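Local coordinates for protein histone-lysine N-methyltransferase family member SUVH9 (Arabidopsis thaliana, PDB 4NJ5) that probably binds methylated DNA and recruits RNA polymerase V to chromatin for gene silencing, while lacking histone methyltransferase activity of its own, at residues Gln333-His338 with Pro437-Ile442; Leu266-Asp271 with Val365-Glu370. All coordinates share one frame; numbering follows the deposited sequence.

Contact 1. Residues Gln333-His338 with Pro437-Ile442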
ATOM      1  N   GLN A 333       0.790   8.218  13.463  1.00 19.09           N
ATOM      2  CA  GLN A 333       1.863   9.216  13.457  1.00 24.95           C
ATOM      3  C   GLN A 333       2.216   9.651  14.884  1.00 24.98           C
ATOM      4  O   GLN A 333       1.346   9.723  15.753  1.00 24.29           O
ATOM      5  CB  GLN A 333       1.456  10.460  12.647  1.00 19.32           C
ATOM      6  CG  GLN A 333       1.352  10.263  11.135  1.00 21.54           C
ATOM      7  CD  GLN A 333       1.155  11.580  10.392  1.00 22.60           C
ATOM      8  OE1 GLN A 333       1.609  12.634  10.843  1.00 21.87           O
ATOM      9  NE2 GLN A 333       0.474  11.525   9.251  1.00 21.87           N
ATOM     10  N   LYS A 334       3.494   9.936  15.120  1.00 19.11           N
ATOM     11  CA  LYS A 334       3.963  10.505  16.388  1.00 25.96           C
ATOM     12  C   LYS A 334       5.114  11.478  16.103  1.00 22.45           C
ATOM     13  O   LYS A 334       5.791  11.339  15.096  1.00 19.92           O
ATOM     14  CB  LYS A 334       4.357   9.411  17.407  1.00 30.28           C
ATOM     15  CG  LYS A 334       4.743   8.067  16.810  1.00 34.59           C
ATOM     16  CD  LYS A 334       4.122   6.911  17.615  1.00 41.81           C
ATOM     17  CE  LYS A 334       4.347   7.060  19.121  1.00 50.68           C
ATOM     18  NZ  LYS A 334       5.770   6.839  19.507  1.00 54.69           N
ATOM     19  N   PRO A 335       5.334  12.475  16.972  1.00 20.87           N
ATOM     20  CA  PRO A 335       6.384  13.462  16.681  1.00 21.13           C
ATOM     21  C   PRO A 335       7.794  12.876  16.735  1.00 20.51           C
ATOM     22  O   PRO A 335       8.721  13.424  16.134  1.00 24.63           O
ATOM     23  CB  PRO A 335       6.214  14.501  17.797  1.00 22.49           C
ATOM     24  CG  PRO A 335       5.577  13.748  18.919  1.00 23.27           C
ATOM     25  CD  PRO A 335       4.679  12.726  18.266  1.00 21.90           C
ATOM     26  N   LEU A 336       7.945  11.770  17.452  1.00 20.18           N
ATOM     27  CA  LEU A 336       9.246  11.144  17.630  1.00 20.91           C
ATOM     28  C   LEU A 336       9.092   9.673  17.995  1.00 20.20           C
ATOM     29  O   LEU A 336       8.355   9.324  18.916  1.00 22.66           O
ATOM     30  CB  LEU A 336      10.042  11.873  18.718  1.00 20.78           C
ATOM     31  CG  LEU A 336      11.468  11.391  18.982  1.00 20.70           C
ATOM     32  CD1 LEU A 336      12.335  11.559  17.740  1.00 20.15           C
ATOM     33  CD2 LEU A 336      12.058  12.143  20.160  1.00 21.86           C
ATOM     34  N   ILE A 337       9.790   8.814  17.264  1.00 18.58           N
ATOM     35  CA  ILE A 337       9.770   7.390  17.557  1.00 18.25           C
ATOM     36  C   ILE A 337      11.083   6.944  18.199  1.00 21.22           C
ATOM     37  O   ILE A 337      12.165   7.165  17.647  1.00 23.28           O
ATOM     38  CB  ILE A 337       9.511   6.554  16.290  1.00 17.41           C
ATOM     39  CG1 ILE A 337       8.186   6.966  15.641  1.00 17.25           C
ATOM     40  CG2 ILE A 337       9.512   5.071  16.628  1.00 17.27           C
ATOM     41  CD1 ILE A 337       7.866   6.219  14.362  1.00 16.57           C
ATOM     42  N   HIS A 338      10.980   6.330  19.374  1.00 19.28           N
ATOM     43  CA  HIS A 338      12.139   5.742  20.037  1.00 19.51           C
ATOM     44  C   HIS A 338      12.163   4.235  19.806  1.00 19.19           C
ATOM     45  O   HIS A 338      11.424   3.485  20.450  1.00 19.42           O
ATOM     46  CB  HIS A 338      12.114   6.029  21.542  1.00 20.56           C
ATOM     47  CG  HIS A 338      12.151   7.486  21.888  1.00 25.76           C
ATOM     48  ND1 HIS A 338      13.326   8.163  22.128  1.00 26.24           N
ATOM     49  CD2 HIS A 338      11.155   8.390  22.045  1.00 24.91           C
ATOM     50  CE1 HIS A 338      13.054   9.427  22.414  1.00 27.32           C
ATOM     51  NE2 HIS A 338      11.745   9.588  22.372  1.00 27.48           N
ATOM     52  N   PRO A 437      -4.246   8.045  21.520  1.00 44.51           N
ATOM     53  CA  PRO A 437      -3.090   8.093  22.416  1.00 48.80           C
ATOM     54  C   PRO A 437      -2.332   9.401  22.231  1.00 55.20           C
ATOM     55  O   PRO A 437      -2.328   9.954  21.132  1.00 55.07           O
ATOM     56  CB  PRO A 437      -2.239   6.916  21.941  1.00 39.03           C
ATOM     57  CG  PRO A 437      -3.227   5.955  21.393  1.00 38.09           C
ATOM     58  CD  PRO A 437      -4.269   6.807  20.725  1.00 39.93           C
ATOM     59  N   SER A 438      -1.702   9.881  23.295  1.00 76.47           N
ATOM     60  CA  SER A 438      -1.070  11.195  23.288  1.00 77.34           C
ATOM     61  C   SER A 438       0.017  11.384  22.219  1.00 74.45           C
ATOM     62  O   SER A 438       0.884  10.530  22.026  1.00 73.19           O
ATOM     63  CB  SER A 438      -0.526  11.529  24.683  1.00 66.41           C
ATOM     64  OG  SER A 438       0.366  10.531  25.148  1.00 66.17           O
ATOM     65  N   TYR A 439      -0.074  12.513  21.519  1.00 49.56           N
ATOM     66  CA  TYR A 439       0.942  12.999  20.588  1.00 44.62           C
ATOM     67  C   TYR A 439       1.592  14.189  21.285  1.00 43.49           C
ATOM     68  O   TYR A 439       1.085  15.309  21.214  1.00 44.60           O
ATOM     69  CB  TYR A 439       0.265  13.469  19.296  1.00 46.17           C
ATOM     70  CG  TYR A 439       1.184  13.840  18.139  1.00 41.98           C
ATOM     71  CD1 TYR A 439       1.926  15.015  18.153  1.00 39.52           C
ATOM     72  CD2 TYR A 439       1.259  13.038  17.011  1.00 36.34           C
ATOM     73  CE1 TYR A 439       2.740  15.357  17.089  1.00 38.75           C
ATOM     74  CE2 TYR A 439       2.067  13.371  15.943  1.00 32.67           C
ATOM     75  CZ  TYR A 439       2.805  14.531  15.989  1.00 36.92           C
ATOM     76  OH  TYR A 439       3.611  14.864  14.931  1.00 39.18           O
ATOM     77  N   PRO A 440       2.716  13.951  21.975  1.00 57.08           N
ATOM     78  CA  PRO A 440       3.303  14.975  22.851  1.00 56.69           C
ATOM     79  C   PRO A 440       3.815  16.222  22.126  1.00 58.80           C
ATOM     80  O   PRO A 440       4.348  16.132  21.018  1.00 59.28           O
ATOM     81  CB  PRO A 440       4.469  14.235  23.527  1.00 32.68           C
ATOM     82  CG  PRO A 440       4.816  13.128  22.589  1.00 30.70           C
ATOM     83  CD  PRO A 440       3.527  12.721  21.932  1.00 33.41           C
ATOM     84  N   ASP A 441       3.641  17.380  22.758  1.00 45.98           N
ATOM     85  CA  ASP A 441       4.175  18.626  22.228  1.00 47.80           C
ATOM     86  C   ASP A 441       5.663  18.698  22.538  1.00 45.35           C
ATOM     87  O   ASP A 441       6.054  18.910  23.683  1.00 45.93           O
ATOM     88  CB  ASP A 441       3.453  19.829  22.841  1.00 65.35           C
ATOM     89  CG  ASP A 441       3.743  21.127  22.102  1.00 70.83           C
ATOM     90  OD1 ASP A 441       4.846  21.688  22.280  1.00 72.34           O
ATOM     91  OD2 ASP A 441       2.861  21.591  21.349  1.00 72.70           O
ATOM     92  N   ILE A 442       6.490  18.504  21.516  1.00 46.75           N
ATOM     93  CA  ILE A 442       7.939  18.568  21.678  1.00 47.00           C
ATOM     94  C   ILE A 442       8.511  19.661  20.780  1.00 45.15           C
ATOM     95  O   ILE A 442       7.847  20.095  19.839  1.00 44.77           O
ATOM     96  CB  ILE A 442       8.607  17.221  21.322  1.00 42.57           C
ATOM     97  CG1 ILE A 442       8.398  16.892  19.844  1.00 38.88           C
ATOM     98  CG2 ILE A 442       8.077  16.104  22.207  1.00 44.02           C
ATOM     99  CD1 ILE A 442       9.179  15.687  19.387  1.00 35.95           C
TER
HETATM  100  O   HOH W   1       3.923  13.285  12.557  1.00 24.45           O
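Pro-335 lies flat against the ring of Tyr-439, a proline–aromatic CH-pi contact that joins the zinc-binding pre-SET region to a loop of the SET domain, between helix 397-405 and strand 448-450. It illustrates how two loops can be fastened together with no direct hydrogen bond between them. The CD atom of Pro-335 sits 3.3 Å from the centroid of the Tyr-439 ring and only 5° off its normal, squarely over the face. The phenol is brought there by a CG anti to the backbone N (chi1 -172°), which sends the ring along Gln-333 to Pro-335. At the ring's edge, near its plane, Gln-333 O stands 3.5 Å from Tyr-439 CD2; that carbonyl also accepts a hydrogen bond from Arg-436.

Apolar contacts continue along the rest of the proline. Its CG meets CD of Pro-440 at 3.8 Å, so that one pyrrolidine ring touches another, and its CB receives the terminal CD1 of Ile-442 at 3.6 Å. The isoleucine reaches this far because its CG1 lies between the backbone N and the carbonyl carbon (chi1 64°) and the chain then extends; the same methyl goes on to touch CB of Leu-336. A glycine in place of Pro-335 would probably leave the tyrosine face without its CH partner and open a gap before the Ile-442 methyl.

The polar link is indirect. Gln-333 NE2 is engaged by Ser-418 O, while the amide oxygen is met by a bridging water: lying in the plane of the phenol ring, it donates to Gln-333 OE1 at 3.0 Å and lies 2.9 Å from Tyr-439 OH.

Contact 2. Residues Leu266-Asp271 with Val365-Glu370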
ATOM      1  N   LEU A 266      18.145   2.102 -11.747  1.00 19.74           N
ATOM      2  CA  LEU A 266      18.200   3.410 -12.384  1.00 20.34           C
ATOM      3  C   LEU A 266      17.766   3.273 -13.837  1.00 21.29           C
ATOM      4  O   LEU A 266      18.437   2.620 -14.634  1.00 22.07           O
ATOM      5  CB  LEU A 266      19.609   3.993 -12.312  1.00 28.53           C
ATOM      6  CG  LEU A 266      19.745   5.342 -13.018  1.00 29.83           C
ATOM      7  CD1 LEU A 266      18.888   6.384 -12.320  1.00 29.94           C
ATOM      8  CD2 LEU A 266      21.195   5.787 -13.089  1.00 28.86           C
ATOM      9  N   PHE A 267      16.643   3.895 -14.176  1.00 29.20           N
ATOM     10  CA  PHE A 267      16.029   3.706 -15.483  1.00 31.25           C
ATOM     11  C   PHE A 267      15.821   5.028 -16.206  1.00 31.64           C
ATOM     12  O   PHE A 267      15.413   6.015 -15.602  1.00 29.26           O
ATOM     13  CB  PHE A 267      14.691   2.987 -15.325  1.00 27.41           C
ATOM     14  CG  PHE A 267      14.028   2.655 -16.625  1.00 30.54           C
ATOM     15  CD1 PHE A 267      14.463   1.579 -17.381  1.00 30.68           C
ATOM     16  CD2 PHE A 267      12.962   3.410 -17.090  1.00 29.58           C
ATOM     17  CE1 PHE A 267      13.854   1.266 -18.580  1.00 32.71           C
ATOM     18  CE2 PHE A 267      12.347   3.101 -18.287  1.00 31.14           C
ATOM     19  CZ  PHE A 267      12.794   2.027 -19.033  1.00 32.05           C
ATOM     20  N   ASN A 268      16.099   5.039 -17.504  1.00 32.13           N
ATOM     21  CA  ASN A 268      15.936   6.243 -18.312  1.00 30.88           C
ATOM     22  C   ASN A 268      15.644   5.897 -19.767  1.00 30.32           C
ATOM     23  O   ASN A 268      16.553   5.590 -20.538  1.00 30.56           O
ATOM     24  CB  ASN A 268      17.180   7.131 -18.201  1.00 35.94           C
ATOM     25  CG  ASN A 268      17.069   8.415 -19.012  1.00 42.27           C
ATOM     26  OD1 ASN A 268      16.007   8.751 -19.535  1.00 47.54           O
ATOM     27  ND2 ASN A 268      18.177   9.144 -19.112  1.00 39.93           N
ATOM     28  N   ASP A 269      14.364   5.946 -20.129  1.00 26.18           N
ATOM     29  CA  ASP A 269      13.930   5.652 -21.492  1.00 30.08           C
ATOM     30  C   ASP A 269      13.565   6.929 -22.236  1.00 34.73           C
ATOM     31  O   ASP A 269      12.864   6.891 -23.244  1.00 33.60           O
ATOM     32  CB  ASP A 269      12.739   4.688 -21.485  1.00 37.42           C
ATOM     33  CG  ASP A 269      11.493   5.294 -20.857  1.00 39.44           C
ATOM     34  OD1 ASP A 269      11.606   6.318 -20.148  1.00 41.96           O
ATOM     35  OD2 ASP A 269      10.395   4.738 -21.063  1.00 37.43           O
ATOM     36  N   ILE A 270      14.050   8.059 -21.728  1.00 50.17           N
ATOM     37  CA  ILE A 270      13.725   9.370 -22.286  1.00 52.26           C
ATOM     38  C   ILE A 270      14.932  10.026 -22.971  1.00 55.85           C
ATOM     39  O   ILE A 270      14.846  10.423 -24.133  1.00 62.75           O
ATOM     40  CB  ILE A 270      13.139  10.302 -21.200  1.00 44.72           C
ATOM     41  CG1 ILE A 270      11.724   9.845 -20.812  1.00 41.45           C
ATOM     42  CG2 ILE A 270      13.136  11.751 -21.672  1.00 41.82           C
ATOM     43  CD1 ILE A 270      11.158  10.559 -19.599  1.00 41.33           C
ATOM     44  N   ASP A 271      16.048  10.140 -22.252  1.00 47.65           N
ATOM     45  CA  ASP A 271      17.276  10.698 -22.825  1.00 45.19           C
ATOM     46  C   ASP A 271      18.546  10.031 -22.295  1.00 44.45           C
ATOM     47  O   ASP A 271      18.512   8.895 -21.826  1.00 43.66           O
ATOM     48  CB  ASP A 271      17.346  12.219 -22.626  1.00 45.73           C
ATOM     49  CG  ASP A 271      17.274  12.626 -21.161  1.00 43.57           C
ATOM     50  OD1 ASP A 271      17.530  11.779 -20.276  1.00 39.60           O
ATOM     51  OD2 ASP A 271      16.965  13.804 -20.890  1.00 45.83           O
ATOM     52  N   VAL A 365      14.702   4.426  -9.530  1.00 25.14           N
ATOM     53  CA  VAL A 365      14.828   5.845  -9.809  1.00 22.83           C
ATOM     54  C   VAL A 365      14.750   5.995 -11.318  1.00 25.01           C
ATOM     55  O   VAL A 365      15.609   5.499 -12.039  1.00 26.53           O
ATOM     56  CB  VAL A 365      16.175   6.390  -9.306  1.00 21.55           C
ATOM     57  CG1 VAL A 365      16.334   7.861  -9.673  1.00 22.06           C
ATOM     58  CG2 VAL A 365      16.292   6.193  -7.805  1.00 20.58           C
ATOM     59  N   PHE A 366      13.711   6.660 -11.799  1.00 22.83           N
ATOM     60  CA  PHE A 366      13.469   6.721 -13.229  1.00 23.99           C
ATOM     61  C   PHE A 366      13.409   8.156 -13.727  1.00 30.22           C
ATOM     62  O   PHE A 366      12.965   9.059 -13.016  1.00 26.90           O
ATOM     63  CB  PHE A 366      12.178   5.983 -13.584  1.00 25.10           C
ATOM     64  CG  PHE A 366      10.944   6.635 -13.042  1.00 26.06           C
ATOM     65  CD1 PHE A 366      10.550   6.419 -11.732  1.00 27.15           C
ATOM     66  CD2 PHE A 366      10.179   7.468 -13.842  1.00 25.32           C
ATOM     67  CE1 PHE A 366       9.417   7.022 -11.227  1.00 28.84           C
ATOM     68  CE2 PHE A 366       9.043   8.074 -13.346  1.00 27.44           C
ATOM     69  CZ  PHE A 366       8.661   7.851 -12.034  1.00 30.75           C
ATOM     70  N   ARG A 367      13.868   8.357 -14.955  1.00 31.03           N
ATOM     71  CA  ARG A 367      13.834   9.663 -15.582  1.00 30.15           C
ATOM     72  C   ARG A 367      12.388  10.021 -15.891  1.00 30.85           C
ATOM     73  O   ARG A 367      11.580   9.152 -16.227  1.00 28.11           O
ATOM     74  CB  ARG A 367      14.674   9.651 -16.859  1.00 39.23           C
ATOM     75  CG  ARG A 367      14.752  10.982 -17.589  1.00 42.81           C
ATOM     76  CD  ARG A 367      15.785  11.911 -16.976  1.00 44.84           C
ATOM     77  NE  ARG A 367      16.054  13.048 -17.850  1.00 48.04           N
ATOM     78  CZ  ARG A 367      15.437  14.223 -17.765  1.00 48.58           C
ATOM     79  NH1 ARG A 367      14.515  14.426 -16.833  1.00 44.39           N
ATOM     80  NH2 ARG A 367      15.745  15.198 -18.612  1.00 50.27           N
ATOM     81  N   SER A 368      12.068  11.301 -15.752  1.00 40.37           N
ATOM     82  CA  SER A 368      10.734  11.815 -16.019  1.00 46.28           C
ATOM     83  C   SER A 368      10.880  13.225 -16.571  1.00 48.38           C
ATOM     84  O   SER A 368      11.956  13.816 -16.485  1.00 49.50           O
ATOM     85  CB  SER A 368       9.900  11.822 -14.731  1.00 56.08           C
ATOM     86  OG  SER A 368       9.015  12.933 -14.683  1.00 60.34           O
ATOM     87  N   LEU A 369       9.808  13.766 -17.138  1.00 46.36           N
ATOM     88  CA  LEU A 369       9.851  15.106 -17.713  1.00 50.36           C
ATOM     89  C   LEU A 369       9.333  16.155 -16.736  1.00 51.18           C
ATOM     90  O   LEU A 369       9.985  17.169 -16.485  1.00 48.92           O
ATOM     91  CB  LEU A 369       9.043  15.145 -19.006  1.00 44.25           C
ATOM     92  CG  LEU A 369       9.598  14.346 -20.183  1.00 45.98           C
ATOM     93  CD1 LEU A 369       8.464  13.947 -21.112  1.00 44.97           C
ATOM     94  CD2 LEU A 369      10.650  15.153 -20.938  1.00 35.21           C
ATOM     95  N   GLU A 370       8.155  15.892 -16.183  1.00 50.74           N
ATOM     96  CA  GLU A 370       7.488  16.804 -15.252  1.00 57.36           C
ATOM     97  C   GLU A 370       8.213  16.888 -13.907  1.00 55.86           C
ATOM     98  O   GLU A 370       8.244  17.941 -13.272  1.00 56.30           O
ATOM     99  CB  GLU A 370       6.018  16.409 -15.083  1.00 90.52           C
ATOM    100  CG  GLU A 370       5.782  14.995 -14.537  1.00 96.19           C
ATOM    101  CD  GLU A 370       6.220  13.893 -15.501  1.00100.53           C
ATOM    102  OE1 GLU A 370       6.125  14.107 -16.732  1.00102.84           O
ATOM    103  OE2 GLU A 370       6.680  12.826 -15.033  1.00100.91           O
TER
HETATM  104  O   HOH W   2      12.032   6.960 -17.357  1.00 31.12           O
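A parallel beta pairing, prolonged by an Asx turn and a salt bridge, brings Leu-266 and Phe-267 beside Val-365, Phe-366 and Arg-367. Two backbone bonds fix the register: Phe-267 N donates to Val-365 O at 2.9 Å, nearly straight at 169°, and Phe-267 O accepts from Arg-367 N at 2.9 Å. The same two carbonyls also take CA-H...O contacts, from Leu-266 and Phe-366. Leu-266 and Val-365 share one face of the sheet, where CD1 of the leucine meets CG1 of the valine and both side chains touch Trp-373. Phe-267 and Phe-366 lie on the other face, each with a cation-pi partner beyond the pair, Arg-246 and Arg-376 respectively.

These strands are the central pair of a four-stranded mixed sheet, flanked by strands 250-252 and 373-377, in which a strand of the pre-SET motif is paired directly with one of the SET region. Where the first strand ends, Asn-268 folds the chain over in an Asx turn. Its OD1 accepts from Ile-270 N at 3.0 Å and from Asp-271 N at 3.1 Å, both arriving from the same face of the amide. The amide lies alongside the arginine, with OD1 resting on Arg-367 CB and CG. ND2 of Asn-268 donates to Asp-273 O and, close to its own amide plane, to Asp-271 OD1.

That carboxylate is thereby positioned for Arg-367, whose chain bends at chi2 (81°) to present its guanidinium side-on. NE reaches OD1 of Asp-271 at 3.1 Å and NH2 reaches OD2 at 2.9 Å, both on the syn side but tilted out of the carboxylate plane, the two groups being turned 41° against each other. The remaining nitrogen, NH1, bonds to Gly-372 O.

Overall arrangement
Contact 1 and contact 2 tie the same two regions together at separate places: in each, a segment of the pre-SET motif meets one of the SET region. Their centres are 38 Å apart and their nearest atoms about 23 Å, so they do not touch. In sequence the four segments alternate, 266-271, 333-338, 365-370 and 437-442, and the chain passes back and forth between the two sites. Only contact 1 lies near the triangular zinc cluster: the side chain of Lys-334 is about 10 Å from that of Cys-314 and about 12 Å from a zinc ion. Contact 2 lies far from the zinc cluster.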